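Local coordinates for putative sensory box/GGDEF family protein (PDB 3LID) that probably makes cyclic di-GMP from GTP through its GGDEF domain, this chain being the extracellular PDC-fold sensor domain of the longer protein, at residues Y51-E56 / T90-I95; L152-P157 / K254-E259; E192-K197 / D228-V233. All blocks are in the same frame, centred on the assembly; numbering follows the deposited sequence.

Interaction 1 (Y51-E56 / T90-I95). With EDO (1,2-ethanediol), chain I.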
loop_
_atom_site.group_PDB
_atom_site.type_symbol
_atom_site.label_atom_id
_atom_site.label_comp_id
_atom_site.label_asym_id
_atom_site.label_seq_id
_atom_site.Cartn_x
_atom_site.Cartn_y
_atom_site.Cartn_z
ATOM N N TYR A 51 -11.568 9.455 22.126
ATOM C CA TYR A 51 -12.843 9.927 22.686
ATOM C C TYR A 51 -12.565 11.034 23.704
ATOM O O TYR A 51 -13.167 12.121 23.635
ATOM C CB TYR A 51 -13.498 8.771 23.347
ATOM C CG TYR A 51 -14.716 9.225 24.068
ATOM C CD1 TYR A 51 -15.873 9.503 23.386
ATOM C CD2 TYR A 51 -14.683 9.408 25.470
ATOM C CE1 TYR A 51 -17.028 9.929 24.087
ATOM C CE2 TYR A 51 -15.810 9.831 26.175
ATOM C CZ TYR A 51 -16.972 10.082 25.474
ATOM O OH TYR A 51 -18.082 10.536 26.167
ATOM N N ASP A 52 -11.611 10.785 24.587
ATOM C CA ASP A 52 -11.291 11.826 25.606
ATOM C C ASP A 52 -10.867 13.147 25.010
ATOM O O ASP A 52 -11.309 14.254 25.491
ATOM C CB ASP A 52 -10.221 11.357 26.601
ATOM C CG ASP A 52 -10.689 10.169 27.460
ATOM O OD1 ASP A 52 -11.917 9.880 27.587
ATOM O OD2 ASP A 52 -9.803 9.505 28.036
ATOM N N TYR A 53 -9.994 13.092 24.008
ATOM C CA TYR A 53 -9.545 14.253 23.334
ATOM C C TYR A 53 -10.742 14.983 22.641
ATOM O O TYR A 53 -10.806 16.220 22.693
ATOM C CB TYR A 53 -8.440 13.878 22.290
ATOM C CG TYR A 53 -8.122 14.966 21.312
ATOM C CD1 TYR A 53 -7.400 16.120 21.722
ATOM C CD2 TYR A 53 -8.621 14.896 19.992
ATOM C CE1 TYR A 53 -7.133 17.178 20.765
ATOM C CE2 TYR A 53 -8.368 15.886 19.065
ATOM C CZ TYR A 53 -7.643 17.033 19.452
ATOM O OH TYR A 53 -7.389 17.997 18.487
ATOM N N LEU A 54 -11.574 14.258 21.921
ATOM C CA LEU A 54 -12.640 14.937 21.189
ATOM C C LEU A 54 -13.634 15.590 22.202
ATOM O O LEU A 54 -14.241 16.627 21.914
ATOM C CB LEU A 54 -13.391 13.965 20.284
ATOM C CG LEU A 54 -12.438 13.395 19.175
ATOM C CD1 LEU A 54 -13.298 12.443 18.412
ATOM C CD2 LEU A 54 -11.913 14.561 18.308
ATOM N N ARG A 55 -13.841 14.957 23.319
ATOM C CA ARG A 55 -14.717 15.581 24.365
ATOM C C ARG A 55 -14.068 16.811 24.983
ATOM O O ARG A 55 -14.752 17.818 25.238
ATOM C CB ARG A 55 -15.028 14.635 25.518
ATOM C CG ARG A 55 -15.690 13.335 25.173
ATOM C CD ARG A 55 -16.898 13.492 24.335
ATOM N NE ARG A 55 -17.788 14.581 24.778
ATOM C CZ ARG A 55 -18.570 14.536 25.862
ATOM N NH1 ARG A 55 -18.573 13.472 26.645
ATOM N NH2 ARG A 55 -19.358 15.557 26.143
ATOM N N GLU A 56 -12.785 16.716 25.249
ATOM C CA GLU A 56 -12.093 17.784 25.928
ATOM C C GLU A 56 -10.737 17.960 25.271
ATOM O O GLU A 56 -9.740 17.347 25.756
ATOM C CB GLU A 56 -12.023 17.485 27.418
ATOM C CG GLU A 56 -11.436 18.651 28.211
ATOM C CD GLU A 56 -11.366 18.332 29.718
ATOM O OE1 GLU A 56 -12.271 17.571 30.190
ATOM O OE2 GLU A 56 -10.403 18.797 30.375
ATOM N N THR A 90 -9.352 20.285 8.192
ATOM C CA THR A 90 -8.078 20.803 8.718
ATOM C C THR A 90 -7.465 19.748 9.675
ATOM O O THR A 90 -8.143 19.238 10.551
ATOM C CB THR A 90 -8.258 22.145 9.450
ATOM O OG1 THR A 90 -8.547 23.130 8.455
ATOM C CG2 THR A 90 -6.889 22.579 10.059
ATOM N N GLU A 91 -6.201 19.427 9.459
ATOM C CA GLU A 91 -5.517 18.471 10.357
ATOM C C GLU A 91 -5.464 19.048 11.774
ATOM O O GLU A 91 -5.046 20.222 11.953
ATOM C CB GLU A 91 -4.100 18.274 9.882
ATOM C CG GLU A 91 -4.047 17.568 8.456
ATOM C CD GLU A 91 -2.667 17.533 7.880
ATOM O OE1 GLU A 91 -1.903 18.516 8.097
ATOM O OE2 GLU A 91 -2.322 16.483 7.181
ATOM N N LYS A 92 -5.838 18.250 12.750
ATOM C CA LYS A 92 -5.832 18.696 14.169
ATOM C C LYS A 92 -4.799 17.836 14.935
ATOM O O LYS A 92 -4.138 18.334 15.907
ATOM C CB LYS A 92 -7.175 18.485 14.814
ATOM C CG LYS A 92 -8.339 19.269 14.121
ATOM C CD LYS A 92 -8.135 20.741 14.238
ATOM C CE LYS A 92 -8.004 21.082 15.693
ATOM N NZ LYS A 92 -8.353 22.487 15.849
ATOM N N VAL A 93 -4.646 16.567 14.508
ATOM C CA VAL A 93 -3.708 15.661 15.205
ATOM C C VAL A 93 -2.967 14.969 14.094
ATOM O O VAL A 93 -3.598 14.479 13.149
ATOM C CB VAL A 93 -4.379 14.576 16.040
ATOM C CG1 VAL A 93 -3.291 13.841 16.832
ATOM C CG2 VAL A 93 -5.366 15.220 17.091
ATOM N N ARG A 94 -1.636 15.011 14.143
ATOM C CA ARG A 94 -0.896 14.397 13.035
ATOM C C ARG A 94 0.366 13.710 13.580
ATOM O O ARG A 94 1.303 14.390 14.045
ATOM C CB ARG A 94 -0.466 15.518 12.074
ATOM C CG ARG A 94 0.369 15.018 10.899
ATOM C CD ARG A 94 0.476 16.097 9.813
ATOM N NE ARG A 94 1.206 15.560 8.675
ATOM C CZ ARG A 94 2.173 16.204 7.999
ATOM N NH1 ARG A 94 2.569 17.458 8.307
ATOM N NH2 ARG A 94 2.776 15.551 6.983
ATOM N N ILE A 95 0.352 12.380 13.542
ATOM C CA ILE A 95 1.554 11.623 13.956
ATOM C C ILE A 95 2.152 11.160 12.660
ATOM O O ILE A 95 1.445 10.667 11.796
ATOM C CB ILE A 95 1.106 10.435 14.843
ATOM C CG1 ILE A 95 0.623 10.929 16.255
ATOM C CG2 ILE A 95 2.158 9.319 14.918
ATOM C CD1 ILE A 95 1.331 11.957 16.880
HETATM C C1 EDO I . -18.406 17.812 22.829
HETATM O O1 EDO I . -18.844 16.617 23.528
HETATM C C2 EDO I . -17.702 17.439 21.518
HETATM O O2 EDO I . -17.276 16.043 21.639
#

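Interaction 2 (L152-P157 / K254-E259). With PO4 (phosphate ion), chain C.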
loop_
_atom_site.group_PDB
_atom_site.type_symbol
_atom_site.label_atom_id
_atom_site.label_comp_id
_atom_site.label_asym_id
_atom_site.label_seq_id
_atom_site.Cartn_x
_atom_site.Cartn_y
_atom_site.Cartn_z
ATOM N N LEU A 152 -2.265 4.211 0.860
ATOM C CA LEU A 152 -3.634 3.739 0.816
ATOM C C LEU A 152 -4.293 4.290 2.097
ATOM O O LEU A 152 -3.900 3.964 3.215
ATOM C CB LEU A 152 -3.597 2.201 0.776
ATOM C CG LEU A 152 -4.947 1.591 0.326
ATOM C CD1 LEU A 152 -4.739 0.036 -0.096
ATOM C CD2 LEU A 152 -5.988 1.763 1.386
ATOM N N ARG A 153 -5.194 5.234 1.920
ATOM C CA ARG A 153 -5.674 5.999 3.113
ATOM C C ARG A 153 -6.943 5.310 3.624
ATOM O O ARG A 153 -7.932 5.171 2.908
ATOM C CB ARG A 153 -6.026 7.450 2.671
ATOM C CG ARG A 153 -4.703 8.234 2.403
ATOM C CD ARG A 153 -5.015 9.528 1.583
ATOM N NE ARG A 153 -3.787 10.195 1.206
ATOM C CZ ARG A 153 -3.055 9.842 0.160
ATOM N NH1 ARG A 153 -3.432 8.770 -0.607
ATOM N NH2 ARG A 153 -1.938 10.519 -0.102
ATOM N N ILE A 154 -6.930 4.928 4.894
ATOM C CA ILE A 154 -8.152 4.391 5.557
ATOM C C ILE A 154 -8.887 5.640 6.156
ATOM O O ILE A 154 -8.193 6.516 6.730
ATOM C CB ILE A 154 -7.763 3.492 6.696
ATOM C CG1 ILE A 154 -6.678 2.467 6.223
ATOM C CG2 ILE A 154 -9.021 2.825 7.245
ATOM C CD1 ILE A 154 -7.149 1.576 5.035
ATOM N N LEU A 155 -10.192 5.705 5.970
ATOM C CA LEU A 155 -10.991 6.891 6.301
ATOM C C LEU A 155 -12.143 6.478 7.170
ATOM O O LEU A 155 -12.782 5.499 6.891
ATOM C CB LEU A 155 -11.528 7.437 5.007
ATOM C CG LEU A 155 -10.455 7.732 3.956
ATOM C CD1 LEU A 155 -11.184 8.091 2.641
ATOM C CD2 LEU A 155 -9.594 9.029 4.426
ATOM N N MET A 156 -12.385 7.231 8.272
ATOM C CA MET A 156 -13.493 6.879 9.178
ATOM C C MET A 156 -13.974 8.185 9.826
ATOM O O MET A 156 -13.259 8.750 10.683
ATOM C CB MET A 156 -12.958 5.870 10.224
ATOM C CG MET A 156 -14.002 5.394 11.246
ATOM S SD MET A 156 -13.215 4.416 12.471
ATOM C CE MET A 156 -14.704 4.240 13.392
ATOM N N PRO A 157 -15.206 8.595 9.512
ATOM C CA PRO A 157 -15.760 9.788 10.251
ATOM C C PRO A 157 -16.042 9.349 11.700
ATOM O O PRO A 157 -16.470 8.194 11.947
ATOM C CB PRO A 157 -17.071 10.103 9.540
ATOM C CG PRO A 157 -16.910 9.323 8.153
ATOM C CD PRO A 157 -16.126 8.094 8.475
ATOM N N LYS A 254 -7.607 -8.310 -4.029
ATOM C CA LYS A 254 -8.278 -7.048 -3.774
ATOM C C LYS A 254 -7.753 -6.586 -2.415
ATOM O O LYS A 254 -7.965 -7.288 -1.438
ATOM C CB LYS A 254 -9.787 -7.189 -3.788
ATOM C CG LYS A 254 -10.234 -7.306 -5.284
ATOM C CD LYS A 254 -11.737 -7.306 -5.410
ATOM C CE LYS A 254 -12.217 -7.640 -6.828
ATOM N NZ LYS A 254 -11.404 -6.923 -7.822
ATOM N N PHE A 255 -6.987 -5.484 -2.418
ATOM C CA PHE A 255 -6.288 -5.093 -1.163
ATOM C C PHE A 255 -6.925 -3.773 -0.669
ATOM O O PHE A 255 -6.581 -2.683 -1.189
ATOM C CB PHE A 255 -4.787 -4.915 -1.432
ATOM C CG PHE A 255 -4.034 -4.527 -0.208
ATOM C CD1 PHE A 255 -3.922 -5.398 0.897
ATOM C CD2 PHE A 255 -3.419 -3.281 -0.163
ATOM C CE1 PHE A 255 -3.200 -5.015 2.031
ATOM C CE2 PHE A 255 -2.679 -2.883 0.956
ATOM C CZ PHE A 255 -2.536 -3.716 2.042
ATOM N N VAL A 256 -7.820 -3.910 0.339
ATOM C CA VAL A 256 -8.544 -2.777 0.922
ATOM C C VAL A 256 -9.144 -1.918 -0.211
ATOM O O VAL A 256 -8.969 -0.699 -0.259
ATOM C CB VAL A 256 -7.587 -1.895 1.837
ATOM C CG1 VAL A 256 -8.494 -1.125 2.847
ATOM C CG2 VAL A 256 -6.508 -2.757 2.541
ATOM N N SER A 257 -9.793 -2.580 -1.167
ATOM C CA SER A 257 -10.323 -1.873 -2.335
ATOM C C SER A 257 -11.288 -2.812 -3.020
ATOM O O SER A 257 -11.105 -4.007 -2.983
ATOM C CB SER A 257 -9.191 -1.587 -3.330
ATOM O OG SER A 257 -9.701 -0.959 -4.487
ATOM N N ASN A 258 -12.266 -2.279 -3.696
ATOM C CA ASN A 258 -13.004 -3.105 -4.624
ATOM C C ASN A 258 -12.309 -3.302 -6.003
ATOM O O ASN A 258 -12.776 -4.137 -6.817
ATOM C CB ASN A 258 -14.450 -2.569 -4.768
ATOM C CG ASN A 258 -14.504 -1.124 -5.103
ATOM O OD1 ASN A 258 -13.713 -0.605 -5.916
ATOM N ND2 ASN A 258 -15.437 -0.406 -4.449
ATOM N N GLU A 259 -11.218 -2.579 -6.283
ATOM C CA GLU A 259 -10.528 -2.722 -7.559
ATOM C C GLU A 259 -9.419 -3.748 -7.372
ATOM O O GLU A 259 -8.800 -3.831 -6.280
ATOM C CB GLU A 259 -9.884 -1.356 -7.844
ATOM C CG GLU A 259 -9.116 -1.163 -9.093
ATOM C CD GLU A 259 -8.774 0.357 -9.234
ATOM O OE1 GLU A 259 -7.574 0.738 -9.052
ATOM O OE2 GLU A 259 -9.743 1.129 -9.474
HETATM P P PO4 C . -1.750 13.179 2.266
HETATM O O1 PO4 C . -0.412 13.299 3.020
HETATM O O2 PO4 C . -2.546 14.394 2.760
HETATM O O3 PO4 C . -2.497 11.927 2.628
HETATM O O4 PO4 C . -1.524 13.274 0.761
#

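Interaction 3 (E192-K197 / D228-V233). With EDO (1,2-ethanediol), chain H.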
loop_
_atom_site.group_PDB
_atom_site.type_symbol
_atom_site.label_atom_id
_atom_site.label_comp_id
_atom_site.label_asym_id
_atom_site.label_seq_id
_atom_site.Cartn_x
_atom_site.Cartn_y
_atom_site.Cartn_z
ATOM N N GLU A 192 6.149 -7.611 -8.548
ATOM C CA GLU A 192 5.844 -6.225 -8.880
ATOM C C GLU A 192 4.354 -6.042 -8.626
ATOM O O GLU A 192 3.562 -7.004 -8.744
ATOM C CB GLU A 192 6.161 -5.932 -10.375
ATOM C CG GLU A 192 7.668 -5.881 -10.592
ATOM C CD GLU A 192 8.051 -5.792 -12.064
ATOM O OE1 GLU A 192 7.731 -6.743 -12.795
ATOM O OE2 GLU A 192 8.654 -4.788 -12.478
ATOM N N LEU A 193 3.935 -4.807 -8.304
ATOM C CA LEU A 193 2.514 -4.557 -8.194
ATOM C C LEU A 193 2.107 -3.621 -9.304
ATOM O O LEU A 193 2.689 -2.538 -9.473
ATOM C CB LEU A 193 2.187 -3.778 -6.848
ATOM C CG LEU A 193 2.636 -4.560 -5.602
ATOM C CD1 LEU A 193 2.339 -3.636 -4.319
ATOM C CD2 LEU A 193 1.816 -5.840 -5.513
ATOM N N VAL A 194 1.096 -4.017 -10.031
ATOM C CA VAL A 194 0.521 -3.296 -11.160
ATOM C C VAL A 194 -0.870 -3.004 -10.880
ATOM O O VAL A 194 -1.692 -3.898 -10.584
ATOM C CB VAL A 194 0.663 -4.177 -12.484
ATOM C CG1 VAL A 194 0.016 -3.431 -13.637
ATOM C CG2 VAL A 194 2.141 -4.353 -12.761
ATOM N N LYS A 195 -1.266 -1.720 -11.013
ATOM C CA LYS A 195 -2.624 -1.363 -10.705
ATOM C C LYS A 195 -3.606 -1.728 -11.794
ATOM O O LYS A 195 -3.215 -2.110 -12.906
ATOM C CB LYS A 195 -2.712 0.187 -10.574
ATOM C CG LYS A 195 -1.897 0.587 -9.301
ATOM C CD LYS A 195 -2.293 2.089 -9.005
ATOM C CE LYS A 195 -1.661 2.964 -10.117
ATOM N NZ LYS A 195 -2.021 4.503 -9.798
ATOM N N HIS A 196 -4.862 -1.586 -11.483
ATOM C CA HIS A 196 -5.949 -1.878 -12.421
ATOM C C HIS A 196 -5.797 -1.071 -13.718
ATOM O O HIS A 196 -6.217 -1.524 -14.848
ATOM C CB HIS A 196 -7.230 -1.474 -11.690
ATOM C CG HIS A 196 -8.462 -1.563 -12.511
ATOM N ND1 HIS A 196 -8.882 -2.745 -13.084
ATOM C CD2 HIS A 196 -9.391 -0.624 -12.828
ATOM C CE1 HIS A 196 -10.001 -2.525 -13.749
ATOM N NE2 HIS A 196 -10.336 -1.253 -13.608
ATOM N N LYS A 197 -5.246 0.144 -13.574
ATOM C CA LYS A 197 -4.958 0.994 -14.757
ATOM C C LYS A 197 -3.718 0.632 -15.535
ATOM O O LYS A 197 -3.460 1.280 -16.547
ATOM C CB LYS A 197 -4.740 2.444 -14.334
ATOM C CG LYS A 197 -3.324 2.578 -13.506
ATOM C CD LYS A 197 -3.696 4.207 -13.305
ATOM C CE LYS A 197 -5.138 4.501 -13.091
ATOM N NZ LYS A 197 -5.871 5.735 -13.835
ATOM N N ASP A 228 -0.501 -8.519 -25.297
ATOM C CA ASP A 228 -1.202 -9.788 -25.397
ATOM C C ASP A 228 -1.287 -10.508 -24.114
ATOM O O ASP A 228 -2.058 -11.447 -24.031
ATOM C CB ASP A 228 -0.524 -10.668 -26.441
ATOM C CG ASP A 228 -0.698 -10.066 -27.761
ATOM O OD1 ASP A 228 -1.889 -9.793 -28.050
ATOM O OD2 ASP A 228 0.312 -9.727 -28.419
ATOM N N ILE A 229 -0.503 -10.086 -23.125
ATOM C CA ILE A 229 -0.537 -10.734 -21.783
ATOM C C ILE A 229 -1.499 -9.983 -20.844
ATOM O O ILE A 229 -2.180 -10.603 -20.018
ATOM C CB ILE A 229 0.854 -10.931 -21.188
ATOM C CG1 ILE A 229 1.773 -11.798 -22.132
ATOM C CG2 ILE A 229 0.787 -11.527 -19.776
ATOM C CD1 ILE A 229 3.112 -11.865 -21.683
ATOM N N TRP A 230 -1.615 -8.687 -21.059
ATOM C CA TRP A 230 -2.562 -7.863 -20.258
ATOM C C TRP A 230 -3.974 -8.391 -20.074
ATOM O O TRP A 230 -4.458 -8.470 -18.957
ATOM C CB TRP A 230 -2.497 -6.393 -20.699
ATOM C CG TRP A 230 -3.367 -5.422 -19.971
ATOM C CD1 TRP A 230 -4.280 -4.580 -20.511
ATOM C CD2 TRP A 230 -3.256 -5.061 -18.557
ATOM N NE1 TRP A 230 -4.831 -3.777 -19.526
ATOM C CE2 TRP A 230 -4.170 -4.009 -18.338
ATOM C CE3 TRP A 230 -2.473 -5.550 -17.479
ATOM C CZ2 TRP A 230 -4.394 -3.439 -17.065
ATOM C CZ3 TRP A 230 -2.672 -4.985 -16.216
ATOM C CH2 TRP A 230 -3.612 -3.925 -16.029
ATOM N N PRO A 231 -4.668 -8.856 -21.141
ATOM C CA PRO A 231 -5.967 -9.437 -20.924
ATOM C C PRO A 231 -6.010 -10.607 -19.941
ATOM O O PRO A 231 -7.016 -10.799 -19.262
ATOM C CB PRO A 231 -6.378 -9.945 -22.381
ATOM C CG PRO A 231 -5.652 -8.988 -23.253
ATOM C CD PRO A 231 -4.250 -8.910 -22.591
ATOM N N ARG A 232 -4.958 -11.414 -19.894
ATOM C CA ARG A 232 -4.932 -12.563 -19.006
ATOM C C ARG A 232 -4.851 -11.976 -17.574
ATOM O O ARG A 232 -5.469 -12.482 -16.649
ATOM C CB ARG A 232 -3.685 -13.420 -19.304
ATOM C CG ARG A 232 -3.567 -13.903 -20.875
ATOM C CD ARG A 232 -4.586 -15.016 -21.235
ATOM N NE ARG A 232 -4.413 -15.364 -22.684
ATOM C CZ ARG A 232 -4.822 -14.612 -23.723
ATOM N NH1 ARG A 232 -5.491 -13.502 -23.498
ATOM N NH2 ARG A 232 -4.545 -14.954 -24.999
ATOM N N VAL A 233 -4.041 -10.932 -17.413
ATOM C CA VAL A 233 -3.885 -10.340 -16.041
ATOM C C VAL A 233 -5.207 -9.755 -15.606
ATOM O O VAL A 233 -5.673 -10.007 -14.490
ATOM C CB VAL A 233 -2.870 -9.234 -16.112
ATOM C CG1 VAL A 233 -2.725 -8.518 -14.717
ATOM C CG2 VAL A 233 -1.495 -9.886 -16.370
HETATM C C1 EDO H . 0.625 6.576 -8.526
HETATM O O1 EDO H . 0.801 5.493 -9.523
HETATM C C2 EDO H . 0.271 5.934 -7.198
HETATM O O2 EDO H . -1.053 5.387 -7.285
#

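Interaction 1 (Y51-E56 / T90-I95)
Tyr53 and Val93 approach from opposite directions, the phenol ring arriving from helix 48-55 and the valine branch from strand 91-98. CG2 of Val93 sits obliquely against the far end of the ring, 3.7 Å from Tyr53 CE2, and lies equally near CZ and OH. The hydroxyl end then runs on past the neighbouring residue, where Tyr53 OH lies 3.7 Å from Lys92 CB. A tyrosine suits this place because its long, flat side chain spans backbones whose CA atoms, Tyr53 and Val93, stand 10.1 Å apart. Its ring is swung out from the helix by a chi1 of 167°, with CG anti to the backbone N. A compact, branched valine offers one methyl to this ring. Lys92 lends only the root of its side chain: bends at chi2 and chi3 carry the ammonium away from the helix, as befits an exposed residue.

Lys92 and Val93 can both face the helix because they form a classic beta bulge opposite Phe84 of strand 79-86. Helix 59-76 adds to the packing, with Leu65 against Tyr53 and with Leu62 and Trp69 against Val93. Farther out, the exposed side of helix 48-55 is tied one turn apart: Arg55 NH1 donates to Tyr51 OH over 3.0 Å, while Arg55 CG lies over one face of the Tyr51 ring. The same guanidinium uses NE, at 2.6 Å, to grip O1 of an ethanediol, probably from the crystallisation liquor, whose O2 donates to Leu54 O.

The junction itself, then, is largely apolar and rests on shape. With neither charge nor hydrogen bond between them, the two segments are joined by van der Waals contact.

Interaction 2 (L152-P157 / K254-E259)
Leu152 plugs into a corner formed by Phe255 and Val256, where the two modules of the PDC fold meet: strand 150-160 belongs to the seven-stranded sheet, and the loop comes from the hairpin between strands 246-254 and 260-268. The bump is Leu152 CD1, which lies 3.6 Å from Phe255 CD2 on the ring. The same methyl, Leu152 CD1, is 3.5 Å from the carbonyl oxygen Phe255 O. Its branched end also straddles the valine, both methyls lying close to Val256 CB. Next along this face of the strand, Ile154 reaches over with CD1 to Val256 CG1, 3.7 Å away and at about a right angle. Val256 thus fills the notch between leucine and isoleucine, while its other methyl, CG2, lies over the centre of the Phe255 ring. Its left-handed helical backbone, unusual for a beta-branched residue, goes with the turn of the loop, and its side chain faces the strand.

An ST turn, in which Ser257 OG accepts from Glu259 N, shapes the loop. On the strand's other face, Arg153 points into a basic pocket holding a phosphate, probably from the crystallisation liquor, that Tyr118 and Lys113 also bind. There Arg153 NE donates to phosphate O3 over 2.6 Å, at 160°.

Interaction 3 (E192-K197 / D228-V233)
Trp230 bridges this contact alone, reaching from helix 230-234 to strand 189-195 and the residues that follow it with the benzene half of its indole. The apolar part is small: Val194 CG1 lies 4.0 Å from Trp230 CZ3, oblique to the ring. Polar backbone meets the ring at its edge. His196 O lies in the indole plane, 3.5 Å from Trp230 CZ2, and Lys195 O approaches Trp230 CH2 at 3.6 Å. These contacts suit an aromatic rim, whose C-H groups carry a slight positive charge and can tolerate carbonyl oxygens. A chi1 of -179° extends the indole away from the helix so that its far rim reaches the strand.

Hydrogen bonds and charges do not join the two segments. Ile229 O accepts from both Arg232 N and Val233 N, next to the tryptophan. Lys195 turns the other way, its NZ pairing with Asp212 and donating to both oxygens of an ethanediol.

Around them, His262 of strand 260-268, the partner of strand 189-195, meets the indole with ring planes at about 85°. Phe222 of helix 222-225 packs on both Val194 and Val233, so the two short helices lie together against this sheet.

The three contacts are strung along the elongated sensor domain, with interactions 1 and 3 on opposite sides of its centre, their centres about 41 Å apart. Interaction 2 lies between, about 22 Å from interaction 1 and about 20 Å from interaction 3, centre to centre. Interactions 1 and 2 share the seven-stranded sheet; interaction 3 lies on the second sheet, from whose strands 246-254 and 260-268 the loop of interaction 2 also comes. In sequence interaction 1 closes first; strand 150-160 follows, and all of interaction 3 is completed before residues 254-259 return to that strand. Glu259 packs on His196, tying the loop of interaction 2 to interaction 3, while interaction 2 itself links the two modules.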